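Local structure of E2A dna-binding protein (Human adenovirus 5, 2WB0) at residues A[59-64]-A[295-300]; A[216-221]-A[301-306]; A[240-245]-A[273-278]. The protein binds single-stranded DNA and takes part in elongation during viral strand-displacement replication, unwinding the template without ATP by forming multimers, and also enhances initiation. One frame throughout, in Å; residues are numbered along the deposited sequence.

Contacts 1 and 3 involve strands of one antiparallel sheet, 242-246, 271-276 and 297-299; contact 2 lies beside it. Contact 3 pairs the first two of these and ends at a zinc ligand; contact 1 lays the loop before helix 64-83 against the third, an outermost strand of the sheet. Contact 2, wholly buried, packs the helix that follows that strand on strand 216-220 of another sheet. Its side chains are all apolar, leucine methyls packing on leucine, proline and backbone. Contacts 1 and 3 are only partly buried and mix backbone and hydroxyl hydrogen bonds with a bridging water each. Asp-302 ties contact 2 to contact 1, and Phe-275 ties it to contact 3.

Contact 1: A[59-64]-A[295-300]; sequences LTFTSN and DFKISA
Thr-62 and Ser-299 meet where the loop ahead of helix 64-83, in the all-alpha part of the protein, runs along strand 297-299, an outermost strand of a three-stranded antiparallel sheet in the zinc-binding part. The junction is held by small hydroxyl side chains, which can bond to backbone at short range. Thr-62 turns OG1 to the side of its own backbone N (chi1 -66°), and there it accepts the N-H of Ser-299 at 3.0 Å from N to OG1, with an angle of 162° at the hydrogen. The same OG1 is also hydrogen-bonded to the carboxylate of Asp-302, on the helix that begins after Ser-299, which holds the N-cap position. The other branch of Thr-62 is apolar: CG2 lies alongside Ile-298, 3.7 Å from its CG1, the two side chains pointing the same way. Beta-branched threonine thus serves a polar and a greasy neighbour at once.

Lys-297 runs its aliphatic chain past the backbone of Phe-61, with CG 3.5 Å from Phe-61 O, and its NZ sits obliquely to the aromatic ring. The ring of Phe-61 also meets that of Phe-245 on strand 242-246, joining loop and sheet through aromatic packing. One residue further on, the backbone N of Ser-63 donates to Lys-297 O at 2.9 Å. A water links Ser-63 OG, 2.7 Å away, to Asp-295 O, while Ser-63 OG also bonds Thr-66 in the helix for which Ser-63 holds the N-cap position. The side-chain hydroxyl of Ser-299 donates to Thr-60 O, OG to O 2.8 Å, approaching nearly head-on with a C=O...OG angle of 166°.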
ATOM      1  N   LEU A  59     -11.421  10.572  -3.459  1.00 17.91           N
ATOM      2  CA  LEU A  59     -10.314   9.599  -3.481  1.00 17.08           C
ATOM      3  C   LEU A  59      -9.536   9.863  -4.764  1.00 18.10           C
ATOM      4  O   LEU A  59     -10.157  10.347  -5.740  1.00 18.65           O
ATOM      5  CB  LEU A  59     -10.875   8.152  -3.459  1.00 15.06           C
ATOM      6  CG  LEU A  59     -11.545   7.797  -2.107  1.00 15.33           C
ATOM      7  CD1 LEU A  59     -12.094   6.390  -2.076  1.00 17.46           C
ATOM      8  CD2 LEU A  59     -10.617   8.004  -0.873  1.00 16.43           C
ATOM      9  N   THR A  60      -8.241   9.517  -4.808  1.00 15.62           N
ATOM     10  CA  THR A  60      -7.444   9.824  -6.013  1.00 15.96           C
ATOM     11  C   THR A  60      -6.638   8.583  -6.312  1.00 15.76           C
ATOM     12  O   THR A  60      -5.790   8.191  -5.468  1.00 15.16           O
ATOM     13  CB  THR A  60      -6.453  10.961  -5.767  1.00 16.71           C
ATOM     14  OG1 THR A  60      -7.160  12.079  -5.237  1.00 14.67           O
ATOM     15  CG2 THR A  60      -5.767  11.426  -7.130  1.00 17.91           C
ATOM     16  N   PHE A  61      -6.950   7.937  -7.445  1.00 15.43           N
ATOM     17  CA  PHE A  61      -6.348   6.623  -7.788  1.00 15.98           C
ATOM     18  C   PHE A  61      -6.529   5.602  -6.655  1.00 16.36           C
ATOM     19  O   PHE A  61      -5.577   4.780  -6.363  1.00 19.19           O
ATOM     20  CB  PHE A  61      -4.845   6.690  -8.030  1.00 15.19           C
ATOM     21  CG  PHE A  61      -4.411   7.767  -8.993  1.00 16.91           C
ATOM     22  CD1 PHE A  61      -5.078   7.973 -10.228  1.00 24.27           C
ATOM     23  CD2 PHE A  61      -3.371   8.596  -8.647  1.00 16.50           C
ATOM     24  CE1 PHE A  61      -4.655   9.079 -11.092  1.00 23.73           C
ATOM     25  CE2 PHE A  61      -2.950   9.603  -9.476  1.00 22.51           C
ATOM     26  CZ  PHE A  61      -3.565   9.826 -10.709  1.00 21.32           C
ATOM     27  N   THR A  62      -7.684   5.611  -6.026  1.00 14.70           N
ATOM     28  CA  THR A  62      -7.959   4.647  -4.976  1.00 13.34           C
ATOM     29  C   THR A  62      -9.359   4.151  -5.274  1.00 14.66           C
ATOM     30  O   THR A  62     -10.215   4.962  -5.611  1.00 14.66           O
ATOM     31  CB  THR A  62      -7.979   5.379  -3.638  1.00 12.89           C
ATOM     32  OG1 THR A  62      -6.689   5.862  -3.379  1.00 10.84           O
ATOM     33  CG2 THR A  62      -8.456   4.457  -2.507  1.00 12.28           C
ATOM     34  N   SER A  63      -9.596   2.847  -5.172  1.00 14.21           N
ATOM     35  CA  SER A  63     -10.979   2.375  -5.356  1.00 15.91           C
ATOM     36  C   SER A  63     -11.733   2.485  -4.061  1.00 16.18           C
ATOM     37  O   SER A  63     -11.126   2.388  -2.959  1.00 15.04           O
ATOM     38  CB  SER A  63     -11.030   0.957  -5.852  1.00 17.29           C
ATOM     39  OG  SER A  63     -10.893   0.076  -4.802  1.00 18.59           O
ATOM     40  N   ASN A  64     -13.029   2.748  -4.154  1.00 14.08           N
ATOM     41  CA  ASN A  64     -13.864   2.895  -2.922  1.00 14.68           C
ATOM     42  C   ASN A  64     -13.763   1.682  -2.014  1.00 13.29           C
ATOM     43  O   ASN A  64     -13.646   1.803  -0.801  1.00 12.74           O
ATOM     44  CB  ASN A  64     -15.370   3.094  -3.257  1.00 15.53           C
ATOM     45  CG  ASN A  64     -15.660   4.433  -4.017  1.00 21.53           C
ATOM     46  OD1 ASN A  64     -14.963   5.413  -3.846  1.00 21.72           O
ATOM     47  ND2 ASN A  64     -16.734   4.439  -4.868  1.00 25.88           N
ATOM     48  N   ASP A 295      -8.219  -6.596  -7.475  1.00 16.10           N
ATOM     49  CA  ASP A 295      -8.424  -5.208  -7.878  1.00 18.23           C
ATOM     50  C   ASP A 295      -7.975  -4.204  -6.750  1.00 18.29           C
ATOM     51  O   ASP A 295      -8.352  -3.017  -6.768  1.00 19.22           O
ATOM     52  CB  ASP A 295      -9.910  -5.008  -8.240  1.00 19.43           C
ATOM     53  CG  ASP A 295     -10.889  -5.313  -7.043  1.00 23.95           C
ATOM     54  OD1 ASP A 295     -10.449  -5.402  -5.840  1.00 26.01           O
ATOM     55  OD2 ASP A 295     -12.139  -5.446  -7.279  1.00 27.51           O
ATOM     56  N   PHE A 296      -7.162  -4.665  -5.781  1.00 14.87           N
ATOM     57  CA  PHE A 296      -6.685  -3.753  -4.745  1.00 14.02           C
ATOM     58  C   PHE A 296      -6.071  -2.480  -5.369  1.00 14.64           C
ATOM     59  O   PHE A 296      -5.209  -2.570  -6.273  1.00 15.19           O
ATOM     60  CB  PHE A 296      -5.656  -4.532  -3.915  1.00 14.29           C
ATOM     61  CG  PHE A 296      -5.091  -3.775  -2.700  1.00 14.78           C
ATOM     62  CD1 PHE A 296      -5.626  -3.978  -1.421  1.00 12.19           C
ATOM     63  CD2 PHE A 296      -3.966  -2.962  -2.839  1.00 17.97           C
ATOM     64  CE1 PHE A 296      -5.080  -3.272  -0.287  1.00 15.51           C
ATOM     65  CE2 PHE A 296      -3.353  -2.257  -1.692  1.00 17.30           C
ATOM     66  CZ  PHE A 296      -3.910  -2.393  -0.438  1.00 14.20           C
ATOM     67  N   LYS A 297      -6.426  -1.281  -4.898  1.00 14.05           N
ATOM     68  CA  LYS A 297      -5.827  -0.047  -5.495  1.00 14.16           C
ATOM     69  C   LYS A 297      -6.034   1.122  -4.538  1.00 12.70           C
ATOM     70  O   LYS A 297      -7.179   1.510  -4.217  1.00 13.16           O
ATOM     71  CB  LYS A 297      -6.372   0.323  -6.877  1.00 15.23           C
ATOM     72  CG  LYS A 297      -5.658   1.506  -7.609  1.00 15.56           C
ATOM     73  CD  LYS A 297      -6.531   2.048  -8.775  1.00 17.75           C
ATOM     74  CE  LYS A 297      -5.700   2.714  -9.905  1.00 30.26           C
ATOM     75  NZ  LYS A 297      -6.368   3.927 -10.646  1.00 35.96           N
ATOM     76  N   ILE A 298      -4.925   1.637  -4.037  1.00 13.04           N
ATOM     77  CA  ILE A 298      -5.003   2.768  -3.098  1.00 11.66           C
ATOM     78  C   ILE A 298      -3.749   3.594  -3.185  1.00 11.42           C
ATOM     79  O   ILE A 298      -2.641   3.035  -3.200  1.00 11.40           O
ATOM     80  CB  ILE A 298      -5.284   2.316  -1.645  1.00 10.68           C
ATOM     81  CG1 ILE A 298      -5.397   3.539  -0.703  1.00  9.83           C
ATOM     82  CG2 ILE A 298      -4.199   1.228  -1.177  1.00  8.58           C
ATOM     83  CD1 ILE A 298      -6.289   3.169   0.578  1.00 12.56           C
ATOM     84  N   SER A 299      -3.897   4.923  -3.195  1.00 11.71           N
ATOM     85  CA  SER A 299      -2.762   5.811  -3.393  1.00 11.66           C
ATOM     86  C   SER A 299      -2.238   6.077  -2.000  1.00 11.26           C
ATOM     87  O   SER A 299      -2.987   5.945  -1.005  1.00 12.66           O
ATOM     88  CB  SER A 299      -3.151   7.151  -4.102  1.00 11.47           C
ATOM     89  OG  SER A 299      -4.122   7.871  -3.267  1.00 11.14           O
ATOM     90  N   ALA A 300      -0.957   6.413  -1.889  1.00 12.21           N
ATOM     91  CA  ALA A 300      -0.375   6.653  -0.552  1.00 12.48           C
ATOM     92  C   ALA A 300      -1.062   7.740   0.325  1.00 11.79           C
ATOM     93  O   ALA A 300      -1.250   7.544   1.511  1.00 13.07           O
ATOM     94  CB  ALA A 300       1.180   6.916  -0.655  1.00 10.40           C
TER
HETATM   95  O   HOH W   1     -10.988  -2.446  -5.778  1.00 25.22           O

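Contact 2: A[216-221]-A[301-306]; sequences HLLMPL and PDLLNA
Leu-218 and Leu-303 meet where strand 216-220 passes helix 301-306 almost at a right angle, the short axes 85° apart and 8.5 Å from each other at closest approach. Leu-218 points its side chain at the helix. Its CG stands opposite the backbone N (chi1 -169°), which carries CD1 over the helix backbone, 3.7 Å from Leu-303 O and 3.9 Å from Leu-304 CA. The methyl therefore touches main chain first, and the side-chain contacts are looser: CD1 of Leu-218 is 4.3 Å from CD2 of Leu-303 and 4.4 Å from CD2 of Leu-304. Leucine suits this buried place because its long apolar side chain reaches the helix backbone with a methyl.

Leu-303 answers from the helix side with its other branch. Its CD1 reaches the strand backbone, 3.4 Å from Leu-218 O, and rests 3.6 Å from Pro-220 CD, with the two side chains crossing obliquely. Proline offers its ring CD, part of a compact and rigid apolar surface, to the methyl.

This is helix-on-sheet packing inside the protein: strand 216-220 pairs antiparallel with strand 95-99, and helix 300-315, which begins directly after strand 297-299, lies against it. Every touching residue is buried. Phe-275, from the neighbouring three-stranded sheet, touches both Pro-220 and Leu-303, so that the apolar layer continues into that sheet. Leu-304 also touches Met-203 of helix 189-206, while Cys-95 of the partner strand packs on Leu-218.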
ATOM      1  N   HIS A 216       9.061   8.035   6.732  1.00 17.23           N
ATOM      2  CA  HIS A 216       8.466   6.688   6.566  1.00 16.48           C
ATOM      3  C   HIS A 216       7.303   6.676   5.581  1.00 16.33           C
ATOM      4  O   HIS A 216       6.461   7.566   5.608  1.00 16.65           O
ATOM      5  CB  HIS A 216       7.973   6.190   7.923  1.00 17.11           C
ATOM      6  CG  HIS A 216       9.085   5.733   8.831  1.00 20.33           C
ATOM      7  ND1 HIS A 216       9.793   6.601   9.638  1.00 23.94           N
ATOM      8  CD2 HIS A 216       9.590   4.499   9.064  1.00 17.71           C
ATOM      9  CE1 HIS A 216      10.727   5.926  10.292  1.00 23.75           C
ATOM     10  NE2 HIS A 216      10.634   4.650   9.948  1.00 25.06           N
ATOM     11  N   LEU A 217       7.188   5.615   4.767  1.00 15.65           N
ATOM     12  CA  LEU A 217       6.006   5.502   3.933  1.00 13.52           C
ATOM     13  C   LEU A 217       5.127   4.392   4.553  1.00 14.55           C
ATOM     14  O   LEU A 217       5.572   3.251   4.717  1.00 13.48           O
ATOM     15  CB  LEU A 217       6.401   5.118   2.477  1.00 14.99           C
ATOM     16  CG  LEU A 217       5.257   4.678   1.531  1.00 15.86           C
ATOM     17  CD1 LEU A 217       4.178   5.833   1.315  1.00 11.74           C
ATOM     18  CD2 LEU A 217       5.803   4.128   0.141  1.00 13.41           C
ATOM     19  N   LEU A 218       3.872   4.718   4.822  1.00 12.68           N
ATOM     20  CA  LEU A 218       2.931   3.709   5.214  1.00 13.56           C
ATOM     21  C   LEU A 218       2.510   3.023   3.937  1.00 12.57           C
ATOM     22  O   LEU A 218       1.958   3.673   3.025  1.00 12.78           O
ATOM     23  CB  LEU A 218       1.700   4.407   5.748  1.00 13.40           C
ATOM     24  CG  LEU A 218       0.571   3.725   6.486  1.00 16.09           C
ATOM     25  CD1 LEU A 218      -0.799   4.267   6.312  1.00 14.08           C
ATOM     26  CD2 LEU A 218       0.658   2.279   7.028  1.00 11.15           C
ATOM     27  N   MET A 219       2.748   1.730   3.885  1.00 14.32           N
ATOM     28  CA  MET A 219       2.494   0.921   2.667  1.00 13.17           C
ATOM     29  C   MET A 219       1.845  -0.383   3.018  1.00 13.46           C
ATOM     30  O   MET A 219       2.121  -0.969   4.084  1.00 14.62           O
ATOM     31  CB  MET A 219       3.816   0.684   1.918  1.00 13.46           C
ATOM     32  CG  MET A 219       4.894  -0.192   2.702  1.00 11.86           C
ATOM     33  SD  MET A 219       6.427  -0.335   1.745  1.00 17.02           S
ATOM     34  CE  MET A 219       6.810  -1.997   2.193  1.00 19.36           C
ATOM     35  N   PRO A 220       1.034  -0.930   2.103  1.00 14.28           N
ATOM     36  CA  PRO A 220       0.502  -2.256   2.378  1.00 13.50           C
ATOM     37  C   PRO A 220       1.501  -3.366   2.039  1.00 13.89           C
ATOM     38  O   PRO A 220       2.230  -3.244   1.036  1.00 13.47           O
ATOM     39  CB  PRO A 220      -0.732  -2.340   1.451  1.00 13.16           C
ATOM     40  CG  PRO A 220      -0.277  -1.483   0.223  1.00 15.37           C
ATOM     41  CD  PRO A 220       0.587  -0.361   0.809  1.00 14.23           C
ATOM     42  N   LEU A 221       1.481  -4.433   2.858  1.00 13.26           N
ATOM     43  CA  LEU A 221       2.208  -5.664   2.615  1.00 13.93           C
ATOM     44  C   LEU A 221       1.300  -6.710   2.019  1.00 13.60           C
ATOM     45  O   LEU A 221       1.812  -7.715   1.455  1.00 12.97           O
ATOM     46  CB  LEU A 221       2.823  -6.206   3.897  1.00 13.70           C
ATOM     47  CG  LEU A 221       3.982  -5.418   4.458  1.00 14.33           C
ATOM     48  CD1 LEU A 221       4.520  -6.294   5.565  1.00 17.58           C
ATOM     49  CD2 LEU A 221       5.056  -5.169   3.430  1.00 17.40           C
ATOM     50  N   PRO A 301      -1.424   8.860  -0.242  1.00 13.84           N
ATOM     51  CA  PRO A 301      -2.171   9.788   0.638  1.00 13.99           C
ATOM     52  C   PRO A 301      -3.510   9.286   1.095  1.00 13.54           C
ATOM     53  O   PRO A 301      -3.867   9.594   2.248  1.00 13.35           O
ATOM     54  CB  PRO A 301      -2.370  11.040  -0.213  1.00 13.91           C
ATOM     55  CG  PRO A 301      -1.319  10.870  -1.394  1.00 16.11           C
ATOM     56  CD  PRO A 301      -1.267   9.391  -1.615  1.00 12.67           C
ATOM     57  N   ASP A 302      -4.255   8.541   0.245  1.00 11.99           N
ATOM     58  CA  ASP A 302      -5.563   8.001   0.649  1.00 12.09           C
ATOM     59  C   ASP A 302      -5.323   6.932   1.666  1.00 11.58           C
ATOM     60  O   ASP A 302      -6.144   6.788   2.563  1.00 11.80           O
ATOM     61  CB  ASP A 302      -6.351   7.446  -0.577  1.00 10.16           C
ATOM     62  CG  ASP A 302      -6.789   8.551  -1.484  1.00 16.35           C
ATOM     63  OD1 ASP A 302      -6.726   9.713  -0.995  1.00 14.66           O
ATOM     64  OD2 ASP A 302      -7.116   8.288  -2.657  1.00 13.71           O
ATOM     65  N   LEU A 303      -4.208   6.201   1.566  1.00 10.99           N
ATOM     66  CA  LEU A 303      -3.915   5.161   2.593  1.00 12.66           C
ATOM     67  C   LEU A 303      -3.677   5.781   3.995  1.00 12.65           C
ATOM     68  O   LEU A 303      -4.170   5.284   5.030  1.00 12.75           O
ATOM     69  CB  LEU A 303      -2.687   4.332   2.191  1.00 11.83           C
ATOM     70  CG  LEU A 303      -2.538   2.859   2.611  1.00 17.45           C
ATOM     71  CD1 LEU A 303      -1.089   2.339   2.496  1.00 13.62           C
ATOM     72  CD2 LEU A 303      -3.431   2.186   3.690  1.00 12.28           C
ATOM     73  N   LEU A 304      -2.915   6.872   4.033  1.00 13.69           N
ATOM     74  CA  LEU A 304      -2.682   7.565   5.297  1.00 13.61           C
ATOM     75  C   LEU A 304      -3.997   8.140   5.801  1.00 14.71           C
ATOM     76  O   LEU A 304      -4.299   8.031   6.970  1.00 15.67           O
ATOM     77  CB  LEU A 304      -1.667   8.684   5.094  1.00 13.98           C
ATOM     78  CG  LEU A 304      -0.801   9.200   6.239  1.00 16.14           C
ATOM     79  CD1 LEU A 304      -0.254  10.630   6.170  1.00 15.89           C
ATOM     80  CD2 LEU A 304      -0.796   8.467   7.623  1.00 15.89           C
ATOM     81  N   ASN A 305      -4.815   8.696   4.905  1.00 13.28           N
ATOM     82  CA  ASN A 305      -6.112   9.230   5.327  1.00 14.56           C
ATOM     83  C   ASN A 305      -7.031   8.135   5.812  1.00 16.00           C
ATOM     84  O   ASN A 305      -7.860   8.403   6.707  1.00 16.61           O
ATOM     85  CB  ASN A 305      -6.853   9.977   4.214  1.00 14.87           C
ATOM     86  CG  ASN A 305      -6.572  11.499   4.202  1.00 18.44           C
ATOM     87  OD1 ASN A 305      -6.138  12.082   5.192  1.00 20.17           O
ATOM     88  ND2 ASN A 305      -6.894  12.125   3.099  1.00 17.56           N
ATOM     89  N   ALA A 306      -6.885   6.892   5.289  1.00 14.92           N
ATOM     90  CA  ALA A 306      -7.734   5.792   5.819  1.00 14.91           C
ATOM     91  C   ALA A 306      -7.364   5.624   7.283  1.00 13.96           C
ATOM     92  O   ALA A 306      -8.270   5.439   8.154  1.00 15.54           O
ATOM     93  CB  ALA A 306      -7.508   4.481   5.133  1.00 14.28           C
TER

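Contact 3: A[240-245]-A[273-278]; sequences PKLTPF and IVFQCC. With ZN (zinc ion), chain C.
Phe-245 turns its ring back beside its own N (chi1 -76°), and Val-274 sets CG2 likewise beside its N, which brings that methyl over one face of the ring. The CH-pi contact places CG2 of Val-274 3.9 Å from the ring centroid. The Gln-276 side chain runs counter to that of Phe-245, its NE2 oblique to the ring and 3.7 Å from CZ, amide and ring planes 79° apart.

Strands 242-246 and 271-276 pair antiparallel here, and Thr-243 with Val-274 forms a hydrogen-bonded pair: Thr-243 N donates to Val-274 O at 2.9 Å and Val-274 N to Thr-243 O at 2.8 Å. The other face carries Leu-242, whose CG lies 3.5 Å from Ile-273 CG2 and beside the Phe-275 ring; Ile-273 and Phe-275 are bulky apolar residues suited to their buried places against helix 300-315. On the Thr-243 side a water is shared by Thr-243 OG1, Val-274 O and Gln-276 NE2; Lys-241, its chain bent at the end, gives NZ to Thr-243 OG1.

Further along, Gln-276 N donates to Lys-241 O, and Lys-241 N to Cys-277 O at 3.1 Å. Cys-277 points away from this pairing and binds zinc through SG at 2.3 Å, with Cys-223, Cys-225 and Cys-294 completing four thiolate ligands.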
ATOM      1  N   PRO A 240       2.207  -5.733  -2.455  1.00 13.60           N
ATOM      2  CA  PRO A 240       1.527  -4.859  -3.426  1.00 12.48           C
ATOM      3  C   PRO A 240       2.477  -4.014  -4.291  1.00 13.28           C
ATOM      4  O   PRO A 240       3.452  -3.385  -3.752  1.00 13.08           O
ATOM      5  CB  PRO A 240       0.670  -3.952  -2.494  1.00 13.63           C
ATOM      6  CG  PRO A 240       0.160  -5.007  -1.477  1.00 12.73           C
ATOM      7  CD  PRO A 240       1.467  -5.823  -1.197  1.00 13.12           C
ATOM      8  N   LYS A 241       2.239  -3.985  -5.623  1.00 11.81           N
ATOM      9  CA  LYS A 241       3.105  -3.215  -6.478  1.00 12.06           C
ATOM     10  C   LYS A 241       3.023  -1.705  -6.113  1.00 12.30           C
ATOM     11  O   LYS A 241       1.948  -1.200  -5.725  1.00 13.05           O
ATOM     12  CB  LYS A 241       2.671  -3.345  -7.955  1.00 11.76           C
ATOM     13  CG  LYS A 241       3.737  -2.853  -8.900  1.00 12.81           C
ATOM     14  CD  LYS A 241       3.176  -3.029 -10.370  1.00 16.37           C
ATOM     15  CE  LYS A 241       4.219  -2.782 -11.545  1.00 20.88           C
ATOM     16  NZ  LYS A 241       4.625  -1.319 -11.529  1.00 30.57           N
ATOM     17  N   LEU A 242       4.138  -1.013  -6.290  1.00 10.56           N
ATOM     18  CA  LEU A 242       4.222   0.443  -6.044  1.00 12.27           C
ATOM     19  C   LEU A 242       4.507   1.114  -7.346  1.00 13.24           C
ATOM     20  O   LEU A 242       5.531   0.846  -7.964  1.00 14.87           O
ATOM     21  CB  LEU A 242       5.392   0.743  -5.041  1.00 14.60           C
ATOM     22  CG  LEU A 242       5.384   2.097  -4.358  1.00 14.85           C
ATOM     23  CD1 LEU A 242       6.334   2.004  -3.124  1.00 14.91           C
ATOM     24  CD2 LEU A 242       5.865   3.195  -5.324  1.00 15.74           C
ATOM     25  N   THR A 243       3.591   1.979  -7.806  1.00 13.63           N
ATOM     26  CA  THR A 243       3.741   2.593  -9.123  1.00 13.39           C
ATOM     27  C   THR A 243       3.430   4.092  -8.995  1.00 13.56           C
ATOM     28  O   THR A 243       2.392   4.461  -8.430  1.00 14.81           O
ATOM     29  CB  THR A 243       2.720   1.952 -10.154  1.00 14.15           C
ATOM     30  OG1 THR A 243       2.929   0.545 -10.140  1.00 13.35           O
ATOM     31  CG2 THR A 243       2.972   2.496 -11.671  1.00 13.36           C
ATOM     32  N   PRO A 244       4.304   4.964  -9.513  1.00 13.28           N
ATOM     33  CA  PRO A 244       3.933   6.383  -9.481  1.00 13.67           C
ATOM     34  C   PRO A 244       2.933   6.746 -10.631  1.00 15.60           C
ATOM     35  O   PRO A 244       3.166   6.303 -11.780  1.00 14.37           O
ATOM     36  CB  PRO A 244       5.262   7.114  -9.667  1.00 14.89           C
ATOM     37  CG  PRO A 244       6.207   6.064 -10.359  1.00 15.47           C
ATOM     38  CD  PRO A 244       5.714   4.705  -9.941  1.00 14.99           C
ATOM     39  N   PHE A 245       1.861   7.481 -10.322  1.00 14.12           N
ATOM     40  CA  PHE A 245       0.907   7.962 -11.354  1.00 17.06           C
ATOM     41  C   PHE A 245       0.954   9.494 -11.396  1.00 16.80           C
ATOM     42  O   PHE A 245       0.854  10.137 -10.357  1.00 15.47           O
ATOM     43  CB  PHE A 245      -0.534   7.599 -10.991  1.00 17.20           C
ATOM     44  CG  PHE A 245      -0.918   6.151 -11.215  1.00 21.92           C
ATOM     45  CD1 PHE A 245      -0.055   5.101 -10.961  1.00 19.51           C
ATOM     46  CD2 PHE A 245      -2.257   5.841 -11.592  1.00 28.69           C
ATOM     47  CE1 PHE A 245      -0.405   3.757 -11.241  1.00 21.49           C
ATOM     48  CE2 PHE A 245      -2.672   4.502 -11.805  1.00 29.72           C
ATOM     49  CZ  PHE A 245      -1.729   3.446 -11.599  1.00 28.86           C
ATOM     50  N   ILE A 273       2.172   8.046  -5.358  1.00 13.17           N
ATOM     51  CA  ILE A 273       2.528   6.620  -5.259  1.00 12.77           C
ATOM     52  C   ILE A 273       1.167   5.900  -5.211  1.00 13.08           C
ATOM     53  O   ILE A 273       0.291   6.249  -4.412  1.00 13.35           O
ATOM     54  CB  ILE A 273       3.257   6.343  -3.901  1.00 12.29           C
ATOM     55  CG1 ILE A 273       4.643   6.998  -3.911  1.00 14.79           C
ATOM     56  CG2 ILE A 273       3.213   4.768  -3.548  1.00 10.01           C
ATOM     57  CD1 ILE A 273       5.437   6.923  -2.560  1.00 16.16           C
ATOM     58  N   VAL A 274       1.008   4.866  -6.023  1.00 12.23           N
ATOM     59  CA  VAL A 274      -0.192   4.111  -5.997  1.00 11.80           C
ATOM     60  C   VAL A 274       0.125   2.615  -5.776  1.00 11.43           C
ATOM     61  O   VAL A 274       0.957   2.057  -6.493  1.00 13.12           O
ATOM     62  CB  VAL A 274      -0.948   4.252  -7.341  1.00 13.14           C
ATOM     63  CG1 VAL A 274      -2.184   3.381  -7.341  1.00 14.17           C
ATOM     64  CG2 VAL A 274      -1.322   5.732  -7.635  1.00 11.13           C
ATOM     65  N   PHE A 275      -0.561   1.973  -4.817  1.00 11.66           N
ATOM     66  CA  PHE A 275      -0.385   0.601  -4.476  1.00 10.20           C
ATOM     67  C   PHE A 275      -1.480  -0.226  -5.165  1.00 11.34           C
ATOM     68  O   PHE A 275      -2.657   0.125  -5.029  1.00 12.39           O
ATOM     69  CB  PHE A 275      -0.505   0.391  -2.937  1.00  9.74           C
ATOM     70  CG  PHE A 275       0.511   1.196  -2.139  1.00  8.92           C
ATOM     71  CD1 PHE A 275       1.894   0.911  -2.230  1.00 10.48           C
ATOM     72  CD2 PHE A 275       0.072   2.225  -1.323  1.00  9.94           C
ATOM     73  CE1 PHE A 275       2.817   1.676  -1.507  1.00  7.89           C
ATOM     74  CE2 PHE A 275       0.994   3.005  -0.597  1.00 10.29           C
ATOM     75  CZ  PHE A 275       2.362   2.697  -0.681  1.00 11.36           C
ATOM     76  N   GLN A 276      -1.086  -1.332  -5.820  1.00 10.49           N
ATOM     77  CA  GLN A 276      -2.037  -2.222  -6.480  1.00 12.66           C
ATOM     78  C   GLN A 276      -1.764  -3.615  -6.024  1.00 13.32           C
ATOM     79  O   GLN A 276      -0.960  -3.829  -5.085  1.00 13.54           O
ATOM     80  CB  GLN A 276      -1.965  -2.113  -8.048  1.00 12.77           C
ATOM     81  CG  GLN A 276      -2.474  -0.749  -8.491  1.00 16.88           C
ATOM     82  CD  GLN A 276      -2.134  -0.371  -9.909  1.00 20.32           C
ATOM     83  OE1 GLN A 276      -2.971  -0.533 -10.834  1.00 25.30           O
ATOM     84  NE2 GLN A 276      -0.932   0.107 -10.121  1.00 13.44           N
ATOM     85  N   CYS A 277      -2.386  -4.567  -6.723  1.00 13.17           N
ATOM     86  CA  CYS A 277      -2.181  -6.019  -6.439  1.00 15.38           C
ATOM     87  C   CYS A 277      -0.673  -6.356  -6.407  1.00 14.19           C
ATOM     88  O   CYS A 277       0.105  -5.676  -7.063  1.00 14.30           O
ATOM     89  CB  CYS A 277      -2.782  -6.844  -7.575  1.00 13.24           C
ATOM     90  SG  CYS A 277      -2.653  -8.625  -7.312  1.00 14.80           S
ATOM     91  N   CYS A 278      -0.260  -7.381  -5.648  1.00 13.73           N
ATOM     92  CA  CYS A 278       1.130  -7.891  -5.810  1.00 14.54           C
ATOM     93  C   CYS A 278       1.502  -8.064  -7.299  1.00 15.37           C
ATOM     94  O   CYS A 278       2.614  -7.702  -7.716  1.00 14.44           O
ATOM     95  CB  CYS A 278       1.317  -9.254  -5.148  1.00 14.77           C
ATOM     96  SG  CYS A 278       1.205  -9.180  -3.347  1.00 14.58           S
TER
HETATM   97 ZN    ZN C 602      -3.722  -9.124  -5.364  1.00 16.17          ZN
HETATM   98  O   HOH W   2       1.053  -0.214  -8.513  1.00 10.43           O